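Local coordinates for protein 3-methyladenine DNA glycosylase (Helicobacter pylori, PDB 1PU6) that probably excises 3-methyladenine from alkylated DNA, as a helix-hairpin-helix glycosylase that opens the base excision repair pathway, at residues A[79-84]-A[89-94]; A[122-127]-A[132-137]. One frame throughout, in Å; residues are numbered along the deposited sequence.

Overall arrangement
Both segments of contact 1 precede those of contact 2 along the chain, and all four belong to the HhH-GPD fold. The contact centres lie about 18 Å apart and the nearest atoms about 6 Å apart, without touching. Contact 1 packs helix 77-83 against the start of helix 90-108, well out from the centre of the chain; contact 2, nearer that centre, pairs helix 120-124 with helix 131-141. Helix 90-108 joins them: its first turn makes contact 1, while Leu100, Asn103 and Ile104 farther along meet Trp122. Contact 2 thus closes the helix-hairpin-helix, a motif generally associated with DNA binding, and contact 1 is structural packing at the other end of the shared helix.

Contact 1: A[79-84]-A[89-94]; sequences KLAECV and FYNQKA
Ala81 and Ala94 meet methyl to methyl, their CB atoms 4.0 Å apart, and this pair of small residues brings the two backbones together. Beside it Leu80 reaches alongside Ala94: with CG anti to the backbone N (chi1 -178°), its CD2 lies 3.6 Å from Ala94 O while CG rests on the Ala94 methyl. Tyr90 fills the other end. Tyr90 CB is 3.6 Å from Ala81 O and 3.9 Å from Val84 CG2, which comes in aslant. A chi1 of 54° puts Tyr90 CG between the backbone N and the carbonyl carbon, and Tyr90 CD1 passes 4.1 Å from Ala81 CB. No hydrogen bond crosses.

Two helices joined by the short loop 84-89 make up this corner of the HhH-GPD fold; their short axes approach to 8.5 Å, with 123° between their directions, and Phe89 takes the N-cap position of the second. Lys93 starts toward the first helix, but its extended chain carries NZ away to the carbonyls of Leu39, Gln41 and Ser87. Three hydrogen bonds thus satisfy a buried ammonium group, which also sits at the edge of the Phe89 ring, in its plane. Farther out, Leu55, Leu97 and Ile98 pack on Leu80, and the Asn54 amide holds Cys83 O at the end of helix 77-83.

Contact 2: A[122-127]-A[132-137]; sequences WLLDQK and ESADAI
Leu123 lies over the first turns of helix 131-141, its CB 3.9 Å from Ala134 CB and its CD1 3.6 Å from Ala134 O. Leu123 CD1 also meets Ile137 CG2 at 4.0 Å, while Leu123 CD2 approaches Ile137 CD1; the two branched chains meet at a slant, methyl against methyl. Leu124 adds its CD2, 4.0 Å from Ala134 CB, so the alanine methyl fits between neighbouring leucines. In both leucines CG is anti to the carbonyl carbon, which for Leu123 (chi1 -73°) directs the fork onto Ala134 and Ile137.

Helix 120-124, a glycine-containing hairpin and helix 131-141 form the helix-hairpin-helix motif that names this glycosylase superfamily and is generally associated with DNA binding. Where the first helix ends, Gln126 folds back: Gln126 NE2 donates to Trp122 O at 3.0 Å, nearly straight at 162° but from above the carbonyl plane, and stands 3.4 Å over the centre of the indole. Asn103 takes the amide oxygen, so both ends of the amide are fixed, and Asp107 accepts from Trp122 NE1. Leu123 CD2 meets the indole edge in its plane. Asp135, through a salt bridge to Arg120, adds a charged tie between the two helices, and Phe114 packs on both Leu123 and Ile137.

With no hydrogen bond between 122-127 and 132-137, their direct pairing is apolar; polar anchoring comes from the flanks, through the Gln126 amide, Trp122 NE1 and the Asp135-Arg120 salt bridge.

Contact 1: A[79-84]-A[89-94]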
ATOM      1  N   LYS A  79      22.354  11.107   1.109  1.00 20.13           N
ATOM      2  CA  LYS A  79      22.370  10.184  -0.019  1.00 20.46           C
ATOM      3  C   LYS A  79      20.949   9.663  -0.330  1.00 18.60           C
ATOM      4  O   LYS A  79      20.532   9.582  -1.481  1.00 20.38           O
ATOM      5  CB  LYS A  79      23.277   9.006   0.319  1.00 21.19           C
ATOM      6  CG  LYS A  79      23.455   7.981  -0.794  1.00 23.55           C
ATOM      7  CD  LYS A  79      24.457   6.918  -0.319  1.00 28.96           C
ATOM      8  CE  LYS A  79      24.704   5.876  -1.410  1.00 32.20           C
ATOM      9  NZ  LYS A  79      25.599   4.796  -0.895  1.00 39.97           N
ATOM     10  N   LEU A  80      20.217   9.294   0.722  1.00 17.65           N
ATOM     11  CA  LEU A  80      18.865   8.822   0.550  1.00 14.42           C
ATOM     12  C   LEU A  80      17.989   9.962   0.046  1.00 16.27           C
ATOM     13  O   LEU A  80      17.175   9.749  -0.884  1.00 16.91           O
ATOM     14  CB  LEU A  80      18.294   8.214   1.864  1.00 14.57           C
ATOM     15  CG  LEU A  80      16.887   7.649   1.783  1.00 12.97           C
ATOM     16  CD1 LEU A  80      16.795   6.505   0.762  1.00 14.03           C
ATOM     17  CD2 LEU A  80      16.432   7.138   3.168  1.00 12.83           C
ATOM     18  N   ALA A  81      18.181  11.157   0.607  1.00 16.78           N
ATOM     19  CA  ALA A  81      17.323  12.300   0.243  1.00 17.90           C
ATOM     20  C   ALA A  81      17.487  12.628  -1.247  1.00 18.83           C
ATOM     21  O   ALA A  81      16.476  12.884  -1.941  1.00 18.51           O
ATOM     22  CB  ALA A  81      17.651  13.541   1.128  1.00 19.37           C
ATOM     23  N   GLU A  82      18.720  12.567  -1.750  1.00 19.51           N
ATOM     24  CA  GLU A  82      18.981  12.773  -3.183  1.00 21.67           C
ATOM     25  C   GLU A  82      18.281  11.737  -4.050  1.00 22.13           C
ATOM     26  O   GLU A  82      17.629  12.112  -5.071  1.00 23.88           O
ATOM     27  CB  GLU A  82      20.492  12.815  -3.469  1.00 23.86           C
ATOM     28  N   CYS A  83      18.335  10.446  -3.659  1.00 21.36           N
ATOM     29  CA  CYS A  83      17.654   9.406  -4.432  1.00 21.23           C
ATOM     30  C   CYS A  83      16.143   9.558  -4.481  1.00 19.95           C
ATOM     31  O   CYS A  83      15.512   9.241  -5.485  1.00 21.28           O
ATOM     32  CB  CYS A  83      17.952   8.011  -3.862  1.00 21.43           C
ATOM     33  SG  CYS A  83      19.599   7.463  -4.278  1.00 29.42           S
ATOM     34  N   VAL A  84      15.544  10.030  -3.391  1.00 18.67           N
ATOM     35  CA  VAL A  84      14.077  10.097  -3.348  1.00 17.29           C
ATOM     36  C   VAL A  84      13.510  11.467  -3.785  1.00 17.44           C
ATOM     37  O   VAL A  84      12.331  11.726  -3.631  1.00 17.09           O
ATOM     38  CB  VAL A  84      13.488   9.535  -1.993  1.00 15.60           C
ATOM     39  CG1 VAL A  84      14.013   8.060  -1.740  1.00 16.35           C
ATOM     40  CG2 VAL A  84      13.816  10.466  -0.757  1.00 17.17           C
ATOM     41  N   PHE A  89       8.977  16.027  -1.038  1.00 17.52           N
ATOM     42  CA  PHE A  89       9.092  15.990   0.414  1.00 17.02           C
ATOM     43  C   PHE A  89      10.239  15.124   0.856  1.00 16.17           C
ATOM     44  O   PHE A  89      10.084  14.310   1.789  1.00 15.88           O
ATOM     45  CB  PHE A  89       7.778  15.514   1.059  1.00 17.97           C
ATOM     46  CG  PHE A  89       6.581  16.162   0.468  1.00 21.17           C
ATOM     47  CD1 PHE A  89       5.751  15.456  -0.432  1.00 23.98           C
ATOM     48  CD2 PHE A  89       6.340  17.526   0.686  1.00 26.38           C
ATOM     49  CE1 PHE A  89       4.669  16.098  -1.024  1.00 25.33           C
ATOM     50  CE2 PHE A  89       5.244  18.158   0.099  1.00 27.21           C
ATOM     51  CZ  PHE A  89       4.409  17.454  -0.752  1.00 27.75           C
ATOM     52  N   TYR A  90      11.380  15.323   0.195  1.00 15.56           N
ATOM     53  CA  TYR A  90      12.445  14.319   0.212  1.00 15.54           C
ATOM     54  C   TYR A  90      13.243  14.344   1.515  1.00 13.46           C
ATOM     55  O   TYR A  90      13.698  13.292   1.948  1.00 14.30           O
ATOM     56  CB  TYR A  90      13.325  14.349  -1.053  1.00 15.39           C
ATOM     57  CG  TYR A  90      13.909  15.723  -1.325  1.00 18.26           C
ATOM     58  CD1 TYR A  90      15.071  16.136  -0.687  1.00 22.23           C
ATOM     59  CD2 TYR A  90      13.290  16.576  -2.244  1.00 25.24           C
ATOM     60  CE1 TYR A  90      15.622  17.382  -0.922  1.00 26.97           C
ATOM     61  CE2 TYR A  90      13.828  17.837  -2.484  1.00 27.17           C
ATOM     62  CZ  TYR A  90      15.002  18.226  -1.822  1.00 32.71           C
ATOM     63  OH  TYR A  90      15.588  19.491  -2.063  1.00 34.88           O
ATOM     64  N   ASN A  91      13.346  15.489   2.179  1.00 12.68           N
ATOM     65  CA  ASN A  91      13.968  15.498   3.507  1.00 12.95           C
ATOM     66  C   ASN A  91      13.069  14.761   4.533  1.00 13.54           C
ATOM     67  O   ASN A  91      13.563  13.900   5.322  1.00 12.98           O
ATOM     68  CB  ASN A  91      14.293  16.949   3.974  1.00 12.92           C
ATOM     69  CG  ASN A  91      15.384  17.571   3.140  1.00 15.76           C
ATOM     70  OD1 ASN A  91      16.563  17.225   3.282  1.00 21.43           O
ATOM     71  ND2 ASN A  91      15.010  18.513   2.245  1.00 17.92           N
ATOM     72  N   GLN A  92      11.777  15.044   4.514  1.00 13.00           N
ATOM     73  CA  GLN A  92      10.884  14.358   5.501  1.00 13.66           C
ATOM     74  C   GLN A  92      10.858  12.844   5.203  1.00 12.23           C
ATOM     75  O   GLN A  92      10.868  12.004   6.143  1.00 14.45           O
ATOM     76  CB  GLN A  92       9.477  14.867   5.399  1.00 12.97           C
ATOM     77  CG  GLN A  92       9.380  16.277   6.024  1.00 12.76           C
ATOM     78  CD  GLN A  92       8.065  16.929   5.692  1.00 15.75           C
ATOM     79  OE1 GLN A  92       7.119  16.853   6.516  1.00 19.63           O
ATOM     80  NE2 GLN A  92       7.975  17.593   4.509  1.00 16.54           N
ATOM     81  N   LYS A  93      10.749  12.472   3.926  1.00 11.79           N
ATOM     82  CA  LYS A  93      10.611  11.041   3.573  1.00 13.06           C
ATOM     83  C   LYS A  93      11.883  10.240   3.807  1.00 13.11           C
ATOM     84  O   LYS A  93      11.820   9.103   4.258  1.00 12.61           O
ATOM     85  CB  LYS A  93      10.119  10.903   2.144  1.00 13.47           C
ATOM     86  CG  LYS A  93       8.622  11.181   2.115  1.00 14.21           C
ATOM     87  CD  LYS A  93       8.130  11.169   0.691  1.00 17.17           C
ATOM     88  CE  LYS A  93       6.628  11.373   0.623  1.00 16.44           C
ATOM     89  NZ  LYS A  93       6.157  11.554  -0.836  1.00 19.45           N
ATOM     90  N   ALA A  94      13.046  10.852   3.548  1.00 13.05           N
ATOM     91  CA  ALA A  94      14.298  10.173   3.892  1.00 12.88           C
ATOM     92  C   ALA A  94      14.359   9.886   5.388  1.00 13.71           C
ATOM     93  O   ALA A  94      14.653   8.749   5.797  1.00 13.10           O
ATOM     94  CB  ALA A  94      15.545  11.004   3.425  1.00 13.44           C
TER

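Contact 2: A[122-127]-A[132-137]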
ATOM      1  N   TRP A 122       1.546  -0.047  15.898  1.00 11.54           N
ATOM      2  CA  TRP A 122       2.997   0.084  15.887  1.00 11.93           C
ATOM      3  C   TRP A 122       3.450   0.996  14.695  1.00 12.09           C
ATOM      4  O   TRP A 122       4.269   1.925  14.843  1.00 11.66           O
ATOM      5  CB  TRP A 122       3.622  -1.323  15.784  1.00 11.89           C
ATOM      6  CG  TRP A 122       5.143  -1.253  15.978  1.00 11.50           C
ATOM      7  CD1 TRP A 122       5.838  -1.456  17.169  1.00 12.78           C
ATOM      8  CD2 TRP A 122       6.137  -0.982  14.968  1.00 10.45           C
ATOM      9  NE1 TRP A 122       7.187  -1.243  16.960  1.00 14.64           N
ATOM     10  CE2 TRP A 122       7.408  -1.031  15.610  1.00 10.06           C
ATOM     11  CE3 TRP A 122       6.079  -0.734  13.581  1.00 11.72           C
ATOM     12  CZ2 TRP A 122       8.633  -0.760  14.907  1.00 11.73           C
ATOM     13  CZ3 TRP A 122       7.310  -0.520  12.875  1.00 12.49           C
ATOM     14  CH2 TRP A 122       8.550  -0.509  13.566  1.00 11.58           C
ATOM     15  N   LEU A 123       2.861   0.783  13.529  1.00 11.77           N
ATOM     16  CA  LEU A 123       3.259   1.598  12.316  1.00 11.33           C
ATOM     17  C   LEU A 123       2.852   3.094  12.499  1.00 12.69           C
ATOM     18  O   LEU A 123       3.637   4.012  12.156  1.00 11.93           O
ATOM     19  CB  LEU A 123       2.594   1.027  11.075  1.00 12.43           C
ATOM     20  CG  LEU A 123       3.230  -0.306  10.635  1.00 10.60           C
ATOM     21  CD1 LEU A 123       2.294  -0.984   9.596  1.00 13.88           C
ATOM     22  CD2 LEU A 123       4.677  -0.081  10.034  1.00 14.16           C
ATOM     23  N   LEU A 124       1.665   3.314  13.086  1.00 12.04           N
ATOM     24  CA  LEU A 124       1.212   4.696  13.314  1.00 12.63           C
ATOM     25  C   LEU A 124       2.080   5.435  14.343  1.00 13.02           C
ATOM     26  O   LEU A 124       2.123   6.691  14.337  1.00 14.69           O
ATOM     27  CB  LEU A 124      -0.265   4.761  13.730  1.00 13.05           C
ATOM     28  CG  LEU A 124      -1.175   4.278  12.592  1.00 15.16           C
ATOM     29  CD1 LEU A 124      -2.602   4.075  13.184  1.00 20.02           C
ATOM     30  CD2 LEU A 124      -1.208   5.232  11.358  1.00 15.63           C
ATOM     31  N   ASP A 125       2.767   4.692  15.219  1.00 11.96           N
ATOM     32  CA  ASP A 125       3.713   5.294  16.134  1.00 11.37           C
ATOM     33  C   ASP A 125       5.079   5.642  15.522  1.00 12.24           C
ATOM     34  O   ASP A 125       5.994   6.156  16.221  1.00 14.95           O
ATOM     35  CB  ASP A 125       3.893   4.378  17.362  1.00 12.13           C
ATOM     36  CG  ASP A 125       2.688   4.506  18.322  0.50  7.93           C
ATOM     37  OD1 ASP A 125       2.431   3.571  19.121  0.50  5.66           O
ATOM     38  OD2 ASP A 125       1.986   5.538  18.304  0.50  7.04           O
ATOM     39  N   GLN A 126       5.237   5.384  14.227  1.00 12.21           N
ATOM     40  CA  GLN A 126       6.450   5.758  13.503  1.00 12.66           C
ATOM     41  C   GLN A 126       6.176   7.152  12.881  1.00 13.78           C
ATOM     42  O   GLN A 126       5.265   7.294  12.045  1.00 16.46           O
ATOM     43  CB  GLN A 126       6.768   4.712  12.416  1.00 13.01           C
ATOM     44  CG  GLN A 126       6.810   3.253  12.970  1.00 12.90           C
ATOM     45  CD  GLN A 126       7.691   3.132  14.211  1.00 13.76           C
ATOM     46  OE1 GLN A 126       8.851   3.571  14.175  1.00 17.89           O
ATOM     47  NE2 GLN A 126       7.192   2.480  15.285  1.00 15.50           N
ATOM     48  N   LYS A 127       6.954   8.171  13.283  1.00 14.13           N
ATOM     49  CA  LYS A 127       6.532   9.539  12.997  1.00 16.26           C
ATOM     50  C   LYS A 127       6.423   9.826  11.500  1.00 16.37           C
ATOM     51  O   LYS A 127       7.349   9.562  10.720  1.00 18.33           O
ATOM     52  CB  LYS A 127       7.475  10.573  13.643  1.00 16.52           C
ATOM     53  CG  LYS A 127       6.937  12.012  13.478  1.00 23.09           C
ATOM     54  CD  LYS A 127       7.289  12.851  14.672  1.00 31.61           C
ATOM     55  CE  LYS A 127       6.968  14.339  14.360  1.00 34.75           C
ATOM     56  NZ  LYS A 127       6.285  15.052  15.472  1.00 40.12           N
ATOM     57  N   GLU A 132      -3.119   5.649   5.516  1.00 14.97           N
ATOM     58  CA  GLU A 132      -3.051   5.048   4.177  1.00 15.30           C
ATOM     59  C   GLU A 132      -1.748   4.293   3.997  1.00 15.26           C
ATOM     60  O   GLU A 132      -1.758   3.148   3.508  1.00 15.21           O
ATOM     61  CB  GLU A 132      -3.270   6.129   3.093  1.00 16.56           C
ATOM     62  CG  GLU A 132      -3.297   5.528   1.674  1.00 17.67           C
ATOM     63  CD  GLU A 132      -3.479   6.603   0.583  0.50 12.01           C
ATOM     64  OE1 GLU A 132      -3.082   6.390  -0.602  0.50 12.28           O
ATOM     65  OE2 GLU A 132      -4.022   7.681   0.908  0.50 13.04           O
ATOM     66  N   SER A 133      -0.626   4.913   4.379  1.00 13.87           N
ATOM     67  CA  SER A 133       0.697   4.268   4.262  1.00 13.00           C
ATOM     68  C   SER A 133       0.798   3.068   5.210  1.00 12.05           C
ATOM     69  O   SER A 133       1.321   1.982   4.786  1.00 12.19           O
ATOM     70  CB  SER A 133       1.829   5.250   4.594  1.00 14.05           C
ATOM     71  OG  SER A 133       2.060   6.157   3.486  1.00 17.08           O
ATOM     72  N   ALA A 134       0.317   3.205   6.460  1.00 12.68           N
ATOM     73  CA  ALA A 134       0.400   2.050   7.413  1.00 12.08           C
ATOM     74  C   ALA A 134      -0.426   0.851   6.850  1.00 12.47           C
ATOM     75  O   ALA A 134       0.019  -0.313   6.867  1.00 13.52           O
ATOM     76  CB  ALA A 134      -0.179   2.407   8.768  1.00 12.09           C
ATOM     77  N   ASP A 135      -1.618   1.146   6.374  1.00 11.77           N
ATOM     78  CA  ASP A 135      -2.460   0.029   5.851  1.00 12.57           C
ATOM     79  C   ASP A 135      -1.893  -0.573   4.567  1.00 12.35           C
ATOM     80  O   ASP A 135      -2.018  -1.807   4.329  1.00 12.45           O
ATOM     81  CB  ASP A 135      -3.856   0.535   5.641  1.00 12.76           C
ATOM     82  CG  ASP A 135      -4.594   0.724   6.961  1.00 15.74           C
ATOM     83  OD1 ASP A 135      -5.622   1.441   6.988  1.00 17.15           O
ATOM     84  OD2 ASP A 135      -4.162   0.248   8.049  1.00 17.65           O
ATOM     85  N   ALA A 136      -1.279   0.262   3.723  1.00 11.89           N
ATOM     86  CA  ALA A 136      -0.662  -0.269   2.491  1.00 11.69           C
ATOM     87  C   ALA A 136       0.517  -1.185   2.834  1.00 12.16           C
ATOM     88  O   ALA A 136       0.737  -2.226   2.180  1.00 12.60           O
ATOM     89  CB  ALA A 136      -0.216   0.885   1.553  1.00 12.90           C
ATOM     90  N   ILE A 137       1.272  -0.837   3.892  1.00 12.18           N
ATOM     91  CA  ILE A 137       2.326  -1.753   4.340  1.00 11.76           C
ATOM     92  C   ILE A 137       1.686  -3.076   4.833  1.00 11.69           C
ATOM     93  O   ILE A 137       2.123  -4.194   4.477  1.00 12.03           O
ATOM     94  CB  ILE A 137       3.164  -1.078   5.476  1.00 11.70           C
ATOM     95  CG1 ILE A 137       3.966   0.111   4.912  1.00 11.35           C
ATOM     96  CG2 ILE A 137       4.077  -2.153   6.210  1.00 13.94           C
ATOM     97  CD1 ILE A 137       4.599   1.039   6.016  1.00 14.22           C
TER